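Local coordinates for protein cephalosporin acylase (Bacillus halodurans, PDB 2NLZ) that is of unconfirmed function but, as a gamma-glutamyltranspeptidase relative named cephalosporin acylase, probably cleaves amide bonds as an Ntn hydrolase, at residues 219-232 with 384-396. The protein carries 1 engineered substitution. Residues are numbered along the deposited sequence; the frame is centred on the assembly and turned at random.
Sequences FYRGELADQIHAFF and GVVVPGTGIAMQN
Helix 223-232 packs on a short antiparallel beta hairpin, 384-396, with the CA atoms of I228 and V387 6.0 Å apart and those of L224 and T390 8.5 Å apart. Both belong to a gamma-glutamyltranspeptidase-like chain of the Ntn hydrolase clan, and the pairing is an example of a helix packed on a hairpin by apolar side chains, with no hydrogen bond crossing between them. Within the hairpin, V387 N bonds to I392 O and M394 N to V385 O, and this pairing lets V385, V387, I392 and M394 all meet the helix. I228 sits among three of them: its CG1 meets V387 CG2 at 3.8 Å, the two side chains crossing at about a right angle, while CD1 turns to I392 CD1 and CG2 to the methyl of M394. V387 CG1 also lies against the helix backbone, 3.5 Å from Q227 O. The I392 methyl CD1 is shared with F219, from the short helix 217-221 that precedes G222, whose CE1 lies 3.8 Å away. Beyond I228, F232 CE2 and CZ touch both V385 CG1 and M394 CE; bends at chi2 and chi3 (-68° and -82°) fold the methionine chain so that its CG and its methyl both reach this ring. Neighbouring helices also pack here: L244 of helix 241-245 touches I228, and P181 of helix 180-186 touches F231. Where the hairpin turns, at the exposed P388, the buried F231 of the helix has its CG anti to the backbone N (chi1 -172°), which brings one face of the ring to P388 and its edge to V385. V385 CG1 comes in near the ring plane, whereas P388 forms a CH-pi contact over the face, its CD 3.7 Å from the F231 ring centroid and displaced toward CD1.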
ATOM      1  N   PHE D 219     -17.679  23.273 -44.216  1.00 44.27           N
ATOM      2  CA  PHE D 219     -17.791  21.868 -43.822  1.00 38.64           C
ATOM      3  C   PHE D 219     -19.144  21.264 -44.193  1.00 41.55           C
ATOM      4  O   PHE D 219     -19.211  20.109 -44.605  1.00 42.77           O
ATOM      5  CB  PHE D 219     -17.553  21.735 -42.316  1.00 35.80           C
ATOM      6  CG  PHE D 219     -17.416  20.312 -41.828  1.00 28.43           C
ATOM      7  CD1 PHE D 219     -16.190  19.657 -41.890  1.00 29.20           C
ATOM      8  CD2 PHE D 219     -18.502  19.643 -41.264  1.00 26.74           C
ATOM      9  CE1 PHE D 219     -16.048  18.344 -41.427  1.00 19.37           C
ATOM     10  CE2 PHE D 219     -18.376  18.340 -40.804  1.00 32.35           C
ATOM     11  CZ  PHE D 219     -17.137  17.688 -40.885  1.00 30.80           C
ATOM     12  N   TYR D 220     -20.212  22.049 -44.052  1.00 41.60           N
ATOM     13  CA  TYR D 220     -21.579  21.541 -44.216  1.00 47.85           C
ATOM     14  C   TYR D 220     -22.265  21.893 -45.536  1.00 54.08           C
ATOM     15  O   TYR D 220     -22.953  21.058 -46.129  1.00 57.02           O
ATOM     16  CB  TYR D 220     -22.448  22.025 -43.067  1.00 45.66           C
ATOM     17  CG  TYR D 220     -21.988  21.525 -41.733  1.00 42.98           C
ATOM     18  CD1 TYR D 220     -22.235  20.218 -41.348  1.00 44.62           C
ATOM     19  CD2 TYR D 220     -21.306  22.359 -40.855  1.00 36.02           C
ATOM     20  CE1 TYR D 220     -21.813  19.751 -40.127  1.00 39.98           C
ATOM     21  CE2 TYR D 220     -20.886  21.904 -39.632  1.00 40.08           C
ATOM     22  CZ  TYR D 220     -21.143  20.597 -39.264  1.00 43.96           C
ATOM     23  OH  TYR D 220     -20.731  20.127 -38.034  1.00 44.82           O
ATOM     24  N   ARG D 221     -22.094  23.132 -45.982  1.00 59.91           N
ATOM     25  CA  ARG D 221     -22.731  23.591 -47.210  1.00 61.03           C
ATOM     26  C   ARG D 221     -21.760  24.423 -48.048  1.00 58.36           C
ATOM     27  O   ARG D 221     -22.132  25.432 -48.646  1.00 61.54           O
ATOM     28  CB  ARG D 221     -24.035  24.341 -46.898  1.00 64.02           C
ATOM     29  CG  ARG D 221     -23.942  25.356 -45.775  1.00 70.68           C
ATOM     30  CD  ARG D 221     -25.297  25.577 -45.120  1.00 76.39           C
ATOM     31  NE  ARG D 221     -25.519  24.652 -44.017  1.00 82.57           N
ATOM     32  CZ  ARG D 221     -25.284  24.931 -42.739  1.00 81.90           C
ATOM     33  NH1 ARG D 221     -24.819  26.115 -42.380  1.00 84.58           N
ATOM     34  NH2 ARG D 221     -25.518  24.020 -41.815  1.00 91.29           N
ATOM     35  N   GLY D 222     -20.509  23.970 -48.088  1.00 54.09           N
ATOM     36  CA  GLY D 222     -19.457  24.647 -48.828  1.00 52.59           C
ATOM     37  C   GLY D 222     -18.554  23.656 -49.523  1.00 53.41           C
ATOM     38  O   GLY D 222     -18.996  22.573 -49.914  1.00 47.81           O
ATOM     39  N   GLU D 223     -17.282  24.024 -49.656  1.00 56.44           N
ATOM     40  CA  GLU D 223     -16.328  23.254 -50.452  1.00 64.13           C
ATOM     41  C   GLU D 223     -15.917  21.913 -49.829  1.00 59.55           C
ATOM     42  O   GLU D 223     -15.756  20.919 -50.536  1.00 61.34           O
ATOM     43  CB  GLU D 223     -15.088  24.094 -50.764  1.00 72.15           C
ATOM     44  CG  GLU D 223     -14.455  23.739 -52.103  1.00 94.45           C
ATOM     45  CD  GLU D 223     -12.981  23.427 -51.987  1.00107.08           C
ATOM     46  OE1 GLU D 223     -12.196  24.350 -51.688  1.00118.08           O
ATOM     47  OE2 GLU D 223     -12.614  22.253 -52.202  1.00110.19           O
ATOM     48  N   LEU D 224     -15.738  21.896 -48.512  1.00 53.87           N
ATOM     49  CA  LEU D 224     -15.390  20.671 -47.806  1.00 42.79           C
ATOM     50  C   LEU D 224     -16.542  19.691 -47.875  1.00 40.32           C
ATOM     51  O   LEU D 224     -16.335  18.499 -48.088  1.00 35.21           O
ATOM     52  CB  LEU D 224     -15.030  20.957 -46.355  1.00 39.64           C
ATOM     53  CG  LEU D 224     -13.722  21.702 -46.118  1.00 46.04           C
ATOM     54  CD1 LEU D 224     -13.645  22.147 -44.658  1.00 41.26           C
ATOM     55  CD2 LEU D 224     -12.505  20.863 -46.537  1.00 29.09           C
ATOM     56  N   ALA D 225     -17.756  20.207 -47.718  1.00 37.61           N
ATOM     57  CA  ALA D 225     -18.971  19.416 -47.892  1.00 45.05           C
ATOM     58  C   ALA D 225     -18.969  18.652 -49.208  1.00 50.43           C
ATOM     59  O   ALA D 225     -19.366  17.486 -49.241  1.00 51.90           O
ATOM     60  CB  ALA D 225     -20.199  20.301 -47.812  1.00 45.20           C
ATOM     61  N   ASP D 226     -18.520  19.313 -50.279  1.00 51.36           N
ATOM     62  CA  ASP D 226     -18.413  18.699 -51.603  1.00 52.11           C
ATOM     63  C   ASP D 226     -17.358  17.593 -51.653  1.00 51.28           C
ATOM     64  O   ASP D 226     -17.572  16.561 -52.292  1.00 51.10           O
ATOM     65  CB  ASP D 226     -18.110  19.753 -52.668  1.00 54.84           C
ATOM     66  CG  ASP D 226     -19.269  20.696 -52.904  1.00 61.16           C
ATOM     67  OD1 ASP D 226     -19.029  21.790 -53.440  1.00 55.63           O
ATOM     68  OD2 ASP D 226     -20.419  20.357 -52.559  1.00 56.22           O
ATOM     69  N   GLN D 227     -16.226  17.813 -50.982  1.00 47.04           N
ATOM     70  CA  GLN D 227     -15.155  16.816 -50.919  1.00 48.21           C
ATOM     71  C   GLN D 227     -15.564  15.596 -50.114  1.00 47.86           C
ATOM     72  O   GLN D 227     -15.177  14.474 -50.437  1.00 50.87           O
ATOM     73  CB  GLN D 227     -13.901  17.414 -50.302  1.00 48.61           C
ATOM     74  CG  GLN D 227     -13.146  18.333 -51.221  1.00 51.77           C
ATOM     75  CD  GLN D 227     -11.783  18.697 -50.675  1.00 53.84           C
ATOM     76  OE1 GLN D 227     -11.455  19.874 -50.540  1.00 61.19           O
ATOM     77  NE2 GLN D 227     -10.981  17.687 -50.350  1.00 37.74           N
ATOM     78  N   ILE D 228     -16.334  15.836 -49.056  1.00 44.78           N
ATOM     79  CA  ILE D 228     -16.862  14.779 -48.204  1.00 44.49           C
ATOM     80  C   ILE D 228     -17.884  13.961 -48.981  1.00 45.21           C
ATOM     81  O   ILE D 228     -17.817  12.736 -48.989  1.00 48.75           O
ATOM     82  CB  ILE D 228     -17.505  15.350 -46.910  1.00 42.77           C
ATOM     83  CG1 ILE D 228     -16.442  15.943 -45.992  1.00 48.30           C
ATOM     84  CG2 ILE D 228     -18.248  14.272 -46.150  1.00 38.87           C
ATOM     85  CD1 ILE D 228     -17.011  16.858 -44.935  1.00 48.91           C
ATOM     86  N   HIS D 229     -18.810  14.647 -49.648  1.00 48.85           N
ATOM     87  CA  HIS D 229     -19.856  13.995 -50.440  1.00 50.47           C
ATOM     88  C   HIS D 229     -19.279  13.126 -51.555  1.00 48.10           C
ATOM     89  O   HIS D 229     -19.765  12.018 -51.789  1.00 49.66           O
ATOM     90  CB  HIS D 229     -20.832  15.033 -51.014  1.00 52.19           C
ATOM     91  CG  HIS D 229     -21.779  14.484 -52.040  1.00 58.78           C
ATOM     92  ND1 HIS D 229     -22.929  13.805 -51.702  1.00 61.52           N
ATOM     93  CD2 HIS D 229     -21.746  14.515 -53.394  1.00 60.75           C
ATOM     94  CE1 HIS D 229     -23.561  13.439 -52.802  1.00 67.02           C
ATOM     95  NE2 HIS D 229     -22.863  13.856 -53.842  1.00 68.83           N
ATOM     96  N   ALA D 230     -18.236  13.631 -52.215  1.00 49.58           N
ATOM     97  CA  ALA D 230     -17.649  12.973 -53.377  1.00 54.14           C
ATOM     98  C   ALA D 230     -16.965  11.673 -52.996  1.00 56.35           C
ATOM     99  O   ALA D 230     -17.070  10.682 -53.716  1.00 64.22           O
ATOM    100  CB  ALA D 230     -16.671  13.905 -54.089  1.00 52.80           C
ATOM    101  N   PHE D 231     -16.272  11.676 -51.864  1.00 53.03           N
ATOM    102  CA  PHE D 231     -15.555  10.487 -51.409  1.00 53.25           C
ATOM    103  C   PHE D 231     -16.506   9.367 -50.959  1.00 50.66           C
ATOM    104  O   PHE D 231     -16.227   8.179 -51.164  1.00 47.03           O
ATOM    105  CB  PHE D 231     -14.570  10.839 -50.292  1.00 47.82           C
ATOM    106  CG  PHE D 231     -13.670   9.698 -49.901  1.00 46.52           C
ATOM    107  CD1 PHE D 231     -12.611   9.313 -50.718  1.00 46.19           C
ATOM    108  CD2 PHE D 231     -13.885   8.999 -48.725  1.00 38.48           C
ATOM    109  CE1 PHE D 231     -11.776   8.266 -50.364  1.00 38.46           C
ATOM    110  CE2 PHE D 231     -13.063   7.945 -48.375  1.00 33.19           C
ATOM    111  CZ  PHE D 231     -12.004   7.581 -49.197  1.00 42.56           C
ATOM    112  N   PHE D 232     -17.620   9.757 -50.345  1.00 52.90           N
ATOM    113  CA  PHE D 232     -18.639   8.809 -49.900  1.00 54.87           C
ATOM    114  C   PHE D 232     -19.417   8.215 -51.070  1.00 58.90           C
ATOM    115  O   PHE D 232     -19.697   7.015 -51.091  1.00 56.43           O
ATOM    116  CB  PHE D 232     -19.584   9.464 -48.887  1.00 53.83           C
ATOM    117  CG  PHE D 232     -19.096   9.371 -47.473  1.00 50.84           C
ATOM    118  CD1 PHE D 232     -19.666   8.465 -46.588  1.00 47.41           C
ATOM    119  CD2 PHE D 232     -18.043  10.163 -47.032  1.00 53.11           C
ATOM    120  CE1 PHE D 232     -19.208   8.362 -45.281  1.00 49.77           C
ATOM    121  CE2 PHE D 232     -17.572  10.065 -45.723  1.00 46.49           C
ATOM    122  CZ  PHE D 232     -18.159   9.161 -44.848  1.00 51.98           C
ATOM    123  N   GLY D 384     -12.811   4.982 -39.697  1.00 33.04           N
ATOM    124  CA  GLY D 384     -11.669   4.707 -40.561  1.00 34.01           C
ATOM    125  C   GLY D 384     -11.729   5.451 -41.881  1.00 38.67           C
ATOM    126  O   GLY D 384     -10.736   5.519 -42.624  1.00 34.13           O
ATOM    127  N   VAL D 385     -12.896   6.009 -42.177  1.00 35.69           N
ATOM    128  CA  VAL D 385     -13.055   6.846 -43.342  1.00 34.59           C
ATOM    129  C   VAL D 385     -12.419   8.191 -43.067  1.00 32.49           C
ATOM    130  O   VAL D 385     -12.845   8.925 -42.178  1.00 36.86           O
ATOM    131  CB  VAL D 385     -14.528   7.029 -43.711  1.00 30.04           C
ATOM    132  CG1 VAL D 385     -14.664   7.869 -44.981  1.00 29.02           C
ATOM    133  CG2 VAL D 385     -15.170   5.683 -43.909  1.00 32.59           C
ATOM    134  N   VAL D 386     -11.364   8.489 -43.807  1.00 29.79           N
ATOM    135  CA  VAL D 386     -10.779   9.810 -43.775  1.00 36.00           C
ATOM    136  C   VAL D 386     -10.911  10.374 -45.176  1.00 41.16           C
ATOM    137  O   VAL D 386     -10.459   9.749 -46.133  1.00 39.01           O
ATOM    138  CB  VAL D 386      -9.302   9.769 -43.346  1.00 38.21           C
ATOM    139  CG1 VAL D 386      -8.697  11.165 -43.381  1.00 44.04           C
ATOM    140  CG2 VAL D 386      -9.166   9.178 -41.949  1.00 34.67           C
ATOM    141  N   VAL D 387     -11.572  11.525 -45.299  1.00 45.63           N
ATOM    142  CA  VAL D 387     -11.714  12.201 -46.589  1.00 44.71           C
ATOM    143  C   VAL D 387     -10.313  12.636 -46.991  1.00 48.86           C
ATOM    144  O   VAL D 387      -9.648  13.323 -46.229  1.00 49.33           O
ATOM    145  CB  VAL D 387     -12.691  13.395 -46.500  1.00 43.54           C
ATOM    146  CG1 VAL D 387     -12.842  14.086 -47.850  1.00 48.29           C
ATOM    147  CG2 VAL D 387     -14.052  12.933 -45.993  1.00 42.19           C
ATOM    148  N   PRO D 388      -9.844  12.191 -48.168  1.00 54.97           N
ATOM    149  CA  PRO D 388      -8.430  12.265 -48.543  1.00 53.86           C
ATOM    150  C   PRO D 388      -7.865  13.684 -48.562  1.00 52.80           C
ATOM    151  O   PRO D 388      -8.536  14.626 -49.009  1.00 46.52           O
ATOM    152  CB  PRO D 388      -8.409  11.659 -49.951  1.00 57.62           C
ATOM    153  CG  PRO D 388      -9.809  11.788 -50.449  1.00 55.25           C
ATOM    154  CD  PRO D 388     -10.653  11.592 -49.241  1.00 52.73           C
ATOM    155  N   GLY D 389      -6.643  13.825 -48.051  1.00 51.03           N
ATOM    156  CA  GLY D 389      -5.935  15.106 -48.047  1.00 54.16           C
ATOM    157  C   GLY D 389      -6.512  16.201 -47.166  1.00 53.77           C
ATOM    158  O   GLY D 389      -6.006  17.322 -47.161  1.00 55.35           O
ATOM    159  N   THR D 390      -7.570  15.896 -46.420  1.00 50.38           N
ATOM    160  CA  THR D 390      -8.159  16.898 -45.544  1.00 50.20           C
ATOM    161  C   THR D 390      -8.042  16.574 -44.065  1.00 46.62           C
ATOM    162  O   THR D 390      -8.230  17.445 -43.233  1.00 41.43           O
ATOM    163  CB  THR D 390      -9.621  17.217 -45.899  1.00 52.74           C
ATOM    164  OG1 THR D 390     -10.107  18.245 -45.028  1.00 66.67           O
ATOM    165  CG2 THR D 390     -10.473  16.024 -45.727  1.00 30.66           C
ATOM    166  N   GLY D 391      -7.731  15.328 -43.737  1.00 46.17           N
ATOM    167  CA  GLY D 391      -7.560  14.939 -42.339  1.00 36.59           C
ATOM    168  C   GLY D 391      -8.849  14.907 -41.538  1.00 38.05           C
ATOM    169  O   GLY D 391      -8.831  14.997 -40.305  1.00 37.78           O
ATOM    170  N   ILE D 392      -9.978  14.794 -42.232  1.00 32.30           N
ATOM    171  CA  ILE D 392     -11.250  14.649 -41.539  1.00 30.30           C
ATOM    172  C   ILE D 392     -11.474  13.163 -41.299  1.00 30.44           C
ATOM    173  O   ILE D 392     -11.868  12.419 -42.202  1.00 36.17           O
ATOM    174  CB  ILE D 392     -12.431  15.271 -42.325  1.00 33.05           C
ATOM    175  CG1 ILE D 392     -12.152  16.747 -42.635  1.00 43.23           C
ATOM    176  CG2 ILE D 392     -13.729  15.139 -41.536  1.00 23.95           C
ATOM    177  CD1 ILE D 392     -13.122  17.372 -43.616  1.00 39.57           C
ATOM    178  N   ALA D 393     -11.171  12.723 -40.086  1.00 25.83           N
ATOM    179  CA  ALA D 393     -11.493  11.370 -39.700  1.00 25.31           C
ATOM    180  C   ALA D 393     -12.960  11.329 -39.290  1.00 24.23           C
ATOM    181  O   ALA D 393     -13.366  11.969 -38.316  1.00 22.60           O
ATOM    182  CB  ALA D 393     -10.613  10.928 -38.567  1.00 25.44           C
ATOM    183  N   MET D 394     -13.749  10.581 -40.049  1.00 29.07           N
ATOM    184  CA  MET D 394     -15.188  10.520 -39.829  1.00 29.51           C
ATOM    185  C   MET D 394     -15.538   9.591 -38.683  1.00 26.62           C
ATOM    186  O   MET D 394     -14.978   8.503 -38.556  1.00 36.38           O
ATOM    187  CB  MET D 394     -15.907  10.088 -41.102  1.00 28.64           C
ATOM    188  CG  MET D 394     -15.633  11.006 -42.283  1.00 26.99           C
ATOM    189  SD  MET D 394     -16.355  12.651 -42.106  1.00 31.06           S
ATOM    190  CE  MET D 394     -18.049  12.330 -42.620  1.00 30.39           C
ATOM    191  N   GLN D 395     -16.467  10.036 -37.847  1.00 28.06           N
ATOM    192  CA  GLN D 395     -16.961   9.249 -36.720  1.00 28.20           C
ATOM    193  C   GLN D 395     -17.698   7.975 -37.144  1.00 26.18           C
ATOM    194  O   GLN D 395     -18.154   7.858 -38.280  1.00 29.31           O
ATOM    195  CB  GLN D 395     -17.894  10.115 -35.871  1.00 22.17           C
ATOM    196  CG  GLN D 395     -19.145  10.598 -36.586  1.00 21.83           C
ATOM    197  CD  GLN D 395     -20.065  11.356 -35.664  1.00 31.81           C
ATOM    198  OE1 GLN D 395     -19.870  11.336 -34.451  1.00 42.88           O
ATOM    199  NE2 GLN D 395     -21.072  12.029 -36.223  1.00 15.54           N
ATOM    200  N   ASN D 396     -17.814   7.020 -36.230  1.00 23.79           N
ATOM    201  CA  ASN D 396     -18.655   5.842 -36.472  1.00 25.98           C
ATOM    202  C   ASN D 396     -19.880   5.766 -35.557  1.00 23.39           C
ATOM    203  O   ASN D 396     -20.371   4.686 -35.259  1.00 18.33           O
ATOM    204  CB  ASN D 396     -17.847   4.529 -36.462  1.00 23.08           C
ATOM    205  CG  ASN D 396     -17.435   4.086 -35.062  1.00 24.49           C
ATOM    206  OD1 ASN D 396     -17.091   4.895 -34.208  1.00 29.16           O
ATOM    207  ND2 ASN D 396     -17.458   2.789 -34.838  1.00 18.13           N
TER